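Local coordinates for protein aspartate carbamoyltransferase (Leishmania major, PDB 7K46) that probably catalyses the transfer of a carbamoyl group from carbamoyl phosphate to L-aspartate, an early step of pyrimidine biosynthesis, at residues T55-E60 / D98-L103; A163-G168 / Y193-A198; D236-T241 / M283-P288. One frame throughout, in Å; residues are numbered along the deposited sequence.

Contact 1. Residues T55-E60 / D98-L103; sequences TPLFFE and DTIRTL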
# COMPACT_ATOMS: atom_id res chain seq x y z
N THR A 55 -1.77 10.17 5.12
CA THR A 55 -1.22 9.98 3.78
C THR A 55 0.25 10.36 3.76
O THR A 55 0.58 11.55 3.97
CB THR A 55 -1.97 10.79 2.70
OG1 THR A 55 -3.34 10.41 2.68
CG2 THR A 55 -1.36 10.49 1.33
N PRO A 56 1.16 9.44 3.47
CA PRO A 56 2.55 9.82 3.20
C PRO A 56 2.71 10.24 1.75
O PRO A 56 2.12 9.66 0.83
CB PRO A 56 3.33 8.52 3.48
CG PRO A 56 2.30 7.52 4.02
CD PRO A 56 0.98 7.98 3.48
N LEU A 57 3.53 11.27 1.55
CA LEU A 57 3.84 11.79 0.22
C LEU A 57 5.36 11.85 0.15
O LEU A 57 5.97 12.79 0.66
CB LEU A 57 3.19 13.16 -0.01
CG LEU A 57 3.20 13.68 -1.45
CD1 LEU A 57 2.29 12.83 -2.34
CD2 LEU A 57 2.81 15.15 -1.49
N PHE A 58 5.97 10.83 -0.46
CA PHE A 58 7.42 10.65 -0.43
C PHE A 58 7.97 10.84 -1.83
O PHE A 58 7.73 10.02 -2.72
CB PHE A 58 7.79 9.28 0.15
CG PHE A 58 7.89 9.25 1.65
CD1 PHE A 58 6.86 9.73 2.45
CD2 PHE A 58 9.02 8.73 2.27
CE1 PHE A 58 6.95 9.70 3.84
CE2 PHE A 58 9.13 8.70 3.66
CZ PHE A 58 8.10 9.18 4.45
N PHE A 59 8.67 11.95 -2.04
CA PHE A 59 9.28 12.25 -3.33
C PHE A 59 10.66 11.61 -3.48
O PHE A 59 11.20 11.59 -4.59
CB PHE A 59 9.38 13.76 -3.53
CG PHE A 59 8.06 14.43 -3.78
CD1 PHE A 59 7.23 14.75 -2.72
CD2 PHE A 59 7.64 14.72 -5.07
CE1 PHE A 59 6.00 15.36 -2.93
CE2 PHE A 59 6.41 15.33 -5.29
CZ PHE A 59 5.59 15.65 -4.22
N GLU A 60 11.23 11.13 -2.39
CA GLU A 60 12.44 10.32 -2.44
C GLU A 60 12.19 9.06 -1.61
O GLU A 60 11.41 9.07 -0.66
CB GLU A 60 13.66 11.09 -1.91
CG GLU A 60 13.43 11.80 -0.58
CD GLU A 60 14.67 12.50 -0.07
OE1 GLU A 60 15.61 12.66 -0.88
OE2 GLU A 60 14.71 12.87 1.13
N ASP A 98 -1.25 21.88 -5.13
CA ASP A 98 -2.50 21.20 -5.50
C ASP A 98 -2.50 19.76 -5.00
O ASP A 98 -3.56 19.23 -4.63
CB ASP A 98 -2.71 21.23 -7.01
CG ASP A 98 -3.24 22.57 -7.49
OD1 ASP A 98 -3.48 23.46 -6.64
OD2 ASP A 98 -3.39 22.74 -8.72
N THR A 99 -1.34 19.11 -4.99
CA THR A 99 -1.28 17.75 -4.46
C THR A 99 -1.59 17.72 -2.97
O THR A 99 -2.34 16.85 -2.51
CB THR A 99 0.09 17.14 -4.74
OG1 THR A 99 0.30 17.09 -6.16
CG2 THR A 99 0.17 15.72 -4.16
N ILE A 100 -1.03 18.67 -2.22
CA ILE A 100 -1.33 18.77 -0.79
C ILE A 100 -2.82 18.97 -0.56
O ILE A 100 -3.43 18.32 0.30
CB ILE A 100 -0.50 19.91 -0.15
CG1 ILE A 100 1.00 19.58 -0.22
CG2 ILE A 100 -0.96 20.20 1.29
CD1 ILE A 100 1.40 18.32 0.58
N ARG A 101 -3.44 19.89 -1.31
CA ARG A 101 -4.89 20.08 -1.19
C ARG A 101 -5.64 18.79 -1.46
O ARG A 101 -6.67 18.51 -0.82
CB ARG A 101 -5.37 21.16 -2.16
CG ARG A 101 -4.60 22.48 -2.11
CD ARG A 101 -5.52 23.60 -1.76
NE ARG A 101 -4.96 24.92 -2.03
CZ ARG A 101 -5.42 26.02 -1.45
NH1 ARG A 101 -6.38 25.96 -0.55
NH2 ARG A 101 -4.90 27.19 -1.79
N THR A 102 -5.17 18.00 -2.42
CA THR A 102 -5.81 16.72 -2.70
C THR A 102 -5.73 15.80 -1.49
O THR A 102 -6.73 15.19 -1.10
CB THR A 102 -5.15 16.09 -3.94
OG1 THR A 102 -5.32 16.98 -5.06
CG2 THR A 102 -5.78 14.74 -4.28
N LEU A 103 -4.56 15.73 -0.84
CA LEU A 103 -4.43 14.91 0.37
C LEU A 103 -5.34 15.42 1.49
O LEU A 103 -5.94 14.62 2.22
CB LEU A 103 -2.97 14.90 0.84
CG LEU A 103 -2.04 13.82 0.29
CD1 LEU A 103 -1.96 13.88 -1.23
CD2 LEU A 103 -0.65 13.93 0.92

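Contact 2. Residues A163-G168 / Y193-A198; sequences AIALIG and YLIAPA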
# COMPACT_ATOMS: atom_id res chain seq x y z
N ALA A 163 29.20 12.24 27.16
CA ALA A 163 30.14 12.54 26.09
C ALA A 163 29.74 11.74 24.87
O ALA A 163 29.56 10.51 24.95
CB ALA A 163 31.57 12.20 26.50
N ILE A 164 29.61 12.41 23.73
CA ILE A 164 29.14 11.78 22.50
C ILE A 164 30.09 12.15 21.37
O ILE A 164 30.55 13.29 21.28
CB ILE A 164 27.69 12.21 22.16
CG1 ILE A 164 27.24 11.63 20.82
CG2 ILE A 164 27.55 13.73 22.17
CD1 ILE A 164 25.75 11.80 20.55
N ALA A 165 30.41 11.17 20.53
CA ALA A 165 31.19 11.41 19.32
C ALA A 165 30.27 11.37 18.12
O ALA A 165 29.51 10.41 17.96
CB ALA A 165 32.31 10.38 19.16
N LEU A 166 30.29 12.43 17.31
CA LEU A 166 29.60 12.46 16.03
C LEU A 166 30.65 12.18 14.97
O LEU A 166 31.66 12.89 14.89
CB LEU A 166 28.91 13.81 15.80
CG LEU A 166 28.00 14.29 16.94
CD1 LEU A 166 27.52 15.72 16.72
CD2 LEU A 166 26.80 13.35 17.17
N ILE A 167 30.45 11.12 14.19
CA ILE A 167 31.51 10.53 13.38
C ILE A 167 31.03 10.44 11.94
O ILE A 167 30.03 9.77 11.68
CB ILE A 167 31.90 9.13 13.88
CG1 ILE A 167 32.29 9.18 15.36
CG2 ILE A 167 33.00 8.52 13.00
CD1 ILE A 167 32.20 7.82 16.03
N GLY A 168 31.75 11.07 11.02
CA GLY A 168 31.44 10.91 9.61
C GLY A 168 31.82 12.15 8.81
O GLY A 168 32.73 12.89 9.18
N TYR A 193 32.65 15.10 20.83
CA TYR A 193 33.76 14.86 19.92
C TYR A 193 33.23 14.94 18.49
O TYR A 193 32.23 14.30 18.17
CB TYR A 193 34.40 13.49 20.16
CG TYR A 193 35.11 13.36 21.49
CD1 TYR A 193 36.44 13.76 21.63
CD2 TYR A 193 34.46 12.82 22.60
CE1 TYR A 193 37.10 13.64 22.84
CE2 TYR A 193 35.13 12.70 23.83
CZ TYR A 193 36.45 13.11 23.94
OH TYR A 193 37.12 12.99 25.14
N LEU A 194 33.91 15.72 17.64
CA LEU A 194 33.56 15.86 16.23
C LEU A 194 34.65 15.17 15.41
O LEU A 194 35.73 15.73 15.22
CB LEU A 194 33.42 17.33 15.84
CG LEU A 194 32.39 18.14 16.64
CD1 LEU A 194 32.51 19.63 16.31
CD2 LEU A 194 30.99 17.62 16.34
N ILE A 195 34.36 13.95 14.94
CA ILE A 195 35.35 13.09 14.30
C ILE A 195 35.05 13.06 12.80
O ILE A 195 34.04 12.49 12.38
CB ILE A 195 35.33 11.66 14.87
CG1 ILE A 195 35.36 11.67 16.41
CG2 ILE A 195 36.46 10.83 14.26
CD1 ILE A 195 36.64 12.26 17.00
N ALA A 196 35.94 13.64 12.00
CA ALA A 196 35.69 13.74 10.57
C ALA A 196 37.02 13.75 9.84
O ALA A 196 38.00 14.30 10.36
CB ALA A 196 34.90 15.00 10.22
N PRO A 197 37.09 13.17 8.65
CA PRO A 197 38.32 13.26 7.86
C PRO A 197 38.68 14.71 7.54
O PRO A 197 37.83 15.60 7.54
CB PRO A 197 38.00 12.48 6.58
CG PRO A 197 36.77 11.67 6.88
CD PRO A 197 36.02 12.41 7.95
N ALA A 198 39.97 14.92 7.26
CA ALA A 198 40.46 16.25 6.89
C ALA A 198 39.62 16.85 5.77
O ALA A 198 39.42 16.23 4.72
CB ALA A 198 41.93 16.16 6.46

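Contact 3. Residues D236-T241 / M283-P288; sequences DVLYAT and MVVMHP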
# COMPACT_ATOMS: atom_id res chain seq x y z
N ASP A 236 30.31 8.06 26.03
CA ASP A 236 29.10 7.32 26.36
C ASP A 236 28.30 6.93 25.13
O ASP A 236 27.54 5.96 25.17
CB ASP A 236 28.24 8.16 27.30
CG ASP A 236 29.01 8.59 28.53
OD1 ASP A 236 29.45 7.69 29.29
OD2 ASP A 236 29.21 9.81 28.71
N VAL A 237 28.47 7.67 24.03
CA VAL A 237 27.80 7.40 22.76
C VAL A 237 28.81 7.59 21.64
O VAL A 237 29.47 8.64 21.56
CB VAL A 237 26.59 8.33 22.54
CG1 VAL A 237 25.93 8.05 21.17
CG2 VAL A 237 25.57 8.17 23.67
N LEU A 238 28.95 6.57 20.79
CA LEU A 238 29.60 6.71 19.49
C LEU A 238 28.50 6.72 18.44
O LEU A 238 27.85 5.70 18.21
CB LEU A 238 30.57 5.56 19.23
CG LEU A 238 31.73 5.40 20.20
CD1 LEU A 238 32.59 4.19 19.81
CD2 LEU A 238 32.55 6.69 20.23
N TYR A 239 28.29 7.87 17.80
CA TYR A 239 27.21 8.05 16.83
C TYR A 239 27.86 8.11 15.45
O TYR A 239 28.46 9.13 15.08
CB TYR A 239 26.38 9.30 17.15
CG TYR A 239 25.12 9.49 16.31
CD1 TYR A 239 25.18 10.05 15.03
CD2 TYR A 239 23.87 9.14 16.80
CE1 TYR A 239 24.04 10.23 14.26
CE2 TYR A 239 22.71 9.31 16.03
CZ TYR A 239 22.81 9.87 14.77
OH TYR A 239 21.67 10.05 14.03
N ALA A 240 27.75 7.02 14.70
CA ALA A 240 28.38 6.89 13.39
C ALA A 240 27.41 7.23 12.27
O ALA A 240 26.19 7.05 12.39
CB ALA A 240 28.92 5.47 13.20
N THR A 241 27.96 7.72 11.16
CA THR A 241 27.17 8.01 9.97
C THR A 241 27.94 7.55 8.74
O THR A 241 29.15 7.31 8.79
CB THR A 241 26.83 9.52 9.83
OG1 THR A 241 28.05 10.27 9.73
CG2 THR A 241 26.02 10.02 11.03
N MET A 283 28.03 2.04 27.51
CA MET A 283 27.96 2.99 26.40
C MET A 283 27.15 2.35 25.28
O MET A 283 26.81 1.16 25.34
CB MET A 283 29.37 3.40 25.93
CG MET A 283 30.27 2.26 25.44
SD MET A 283 29.90 1.73 23.73
CE MET A 283 30.55 3.11 22.79
N VAL A 284 26.80 3.14 24.27
CA VAL A 284 26.14 2.59 23.09
C VAL A 284 26.78 3.12 21.82
O VAL A 284 27.31 4.23 21.76
CB VAL A 284 24.62 2.88 23.06
CG1 VAL A 284 23.90 2.13 24.18
CG2 VAL A 284 24.35 4.38 23.13
N VAL A 285 26.71 2.28 20.78
CA VAL A 285 27.02 2.65 19.41
C VAL A 285 25.69 2.86 18.70
O VAL A 285 24.80 2.01 18.78
CB VAL A 285 27.85 1.57 18.71
CG1 VAL A 285 28.02 1.88 17.24
CG2 VAL A 285 29.22 1.41 19.40
N MET A 286 25.56 3.99 18.01
CA MET A 286 24.34 4.32 17.29
C MET A 286 24.70 4.70 15.86
O MET A 286 25.84 5.02 15.54
CB MET A 286 23.58 5.46 17.98
CG MET A 286 23.08 5.10 19.39
SD MET A 286 22.45 6.53 20.31
CE MET A 286 21.16 7.14 19.21
N HIS A 287 23.69 4.66 14.99
CA HIS A 287 23.85 4.94 13.57
C HIS A 287 22.44 5.10 13.02
O HIS A 287 21.60 4.23 13.24
CB HIS A 287 24.59 3.80 12.88
CG HIS A 287 25.03 4.10 11.48
ND1 HIS A 287 24.20 4.65 10.53
CD2 HIS A 287 26.22 3.90 10.86
CE1 HIS A 287 24.85 4.78 9.39
NE2 HIS A 287 26.09 4.33 9.56
N PRO A 288 22.13 6.21 12.34
CA PRO A 288 20.76 6.40 11.85
C PRO A 288 20.35 5.40 10.77
O PRO A 288 19.15 5.17 10.60
CB PRO A 288 20.78 7.84 11.30
CG PRO A 288 22.24 8.09 10.95
CD PRO A 288 23.02 7.34 12.01

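Contact 1. Residues T55-E60 / D98-L103
In Thr55 and Leu57 the first torsion sends a carbon branch away from the backbone N and out to helix 96-104: CG2 of Thr55 and CG of Leu57 (chi1 -168°) both stand anti to that nitrogen, which carries the Thr55 methyl and the forked end of Leu57 to the helix. This is the packing of a helix against one face of a parallel alpha/beta sheet in the carbamoyl phosphate-binding domain. The evidence is directional: the short strand and helix axes run nearly antiparallel, at 161°, with 10.4 Å at closest approach, and from the strand alternate residues, Thr55 and Leu57, aim at the helix. Pro56 and Phe58 turn instead to helix 63-74, so the sheet has a helix on each side.

Thr55 CG2 lies obliquely across the end of Leu103, 3.5 Å from its CD2, and the same CD2 sits 4.0 Å from Leu57 CB. Leu103 was modelled in two conformers, so the Leu103 end of the interface is certain only for one of them. Further along, Leu57 forks against the helix: CD2 is 3.8 Å from Thr99 CG2 and 4.0 Å from Ile100 CD1, while CD1 also meets the Thr99 methyl. Only carbons touch, and the buried area is a modest 219 Å². The threonine hydroxyls are used elsewhere: Thr55 OG1 bonds to Ser107 and Tyr106, Thr99 OG1 to Glu94.

The helix's other flank faces a second subunit, where Asp98 forms a salt bridge with Arg291 of that subunit and Thr102 OG1 bonds to its Arg64. Within the helix, Asp98 O is gripped twice by Thr102, whose N (3.0 Å) and OG1 (2.9 Å) approach that oxygen from opposite faces of the carbonyl plane.

Contact 2. Residues A163-G168 / Y193-A198
Ala165 makes the low place on its face of the sheet, and two larger neighbours on strand 191-195 border it: Tyr193 CB comes within 3.9 Å of Ala165 CB, and Ile195 CG1 within 4.3 Å of the same methyl. Next along this face, Ile167 and Ile195 lie side by side and point the same way, with Ile167 CG1 4.0 Å from Ile195 CB. The Tyr193 ring, turned back beside its own N (chi1 -67°), presents an edge to Ala163 CB and Ile164 O. On the other face the bumps are paired branch to branch, Leu166 CD1 against Leu194 CD2 at 4.0 Å. The backbone of Gly168 calls for glycine, since a CB there would jam against Ile167 O. Gly168 O lies 3.2 Å from Ala196 CB, and Pro197 CD adjoins the same oxygen.

The two strands are the ends of a beta-alpha-beta crossover through helix 174-186, in the Rossmann-like aspartate-binding domain, and run parallel within 18°. Four bonds zip them: Tyr193 N to Ile164 O, Leu166 N to Tyr193 O (2.8 Å), Ile195 N to Leu166 O (170° at the hydrogen), and Gly168 N to Ile195 O (3.0 Å).

Tyr193 OH reaches past the pairing to Asp234 and Lys191. The chemistry therefore divides: four backbone bonds join the strands, while side chains meet each other through apolar contacts.

Contact 3. Residues D236-T241 / M283-P288
Val237 and Val284 lie side by side, CG2 to CG2 at 4.0 Å, and Val237 CG1 meets Met286 SD at 3.9 Å. Beyond them Met286 CB and CE reach obliquely to the Tyr239 ring, where CB is 3.9 Å from CD2. On the other face Leu238 CG receives Met283 CE at 3.7 Å; the Met283 chain, bent at chi2 and chi3, curls back to bring its methyl there.

These are neighbouring strands of the five-stranded parallel sheet in the aspartate-binding domain, 284-286 being outermost within this chain, and their axes lie 15° apart. Four backbone bonds alternate between them, among them Met286 N to Leu238 O (170° at the hydrogen) and Ala240 N to Met286 O.

Past the strand ends comes His287-Pro288, the start of the family's His-Pro-Leu-Pro sequence. Pro288 CB and CD both stand 3.6 Å from Tyr239 OH, which bonds to Asp148. Over one face of the His287 ring sit Ala240 O, 3.3 Å from CG, and Thr241 CA, a CH-pi contact. NE2 of His287 bonds to Glu294 and ND1 to Leu289 N, two links that fix the ring's rotation, whereas the buried Ala240 O finds no hydrogen-bond partner.

In the fold
The three contacts follow one another along the chain without overlapping. Contact 1 belongs to the carbamoyl phosphate-binding domain, contacts 2 and 3 to the aspartate-binding domain. Centre to centre, contact 1 is about 36 Å from contact 2 and about 33 Å from contact 3, on the opposite side of the chain's centre. Contacts 2 and 3 have their centres about 10 Å apart and share a five-stranded parallel sheet: strands 163-167 and 237-240 are neighbours, joined by Ala163 O to Asp236 N (2.8 Å) and Ile167 O to Thr241 OG1. Each domain thus has its own parallel sheet, consistent with the two-domain carbamoyltransferase fold, in which both substrates meet in the cleft between domains.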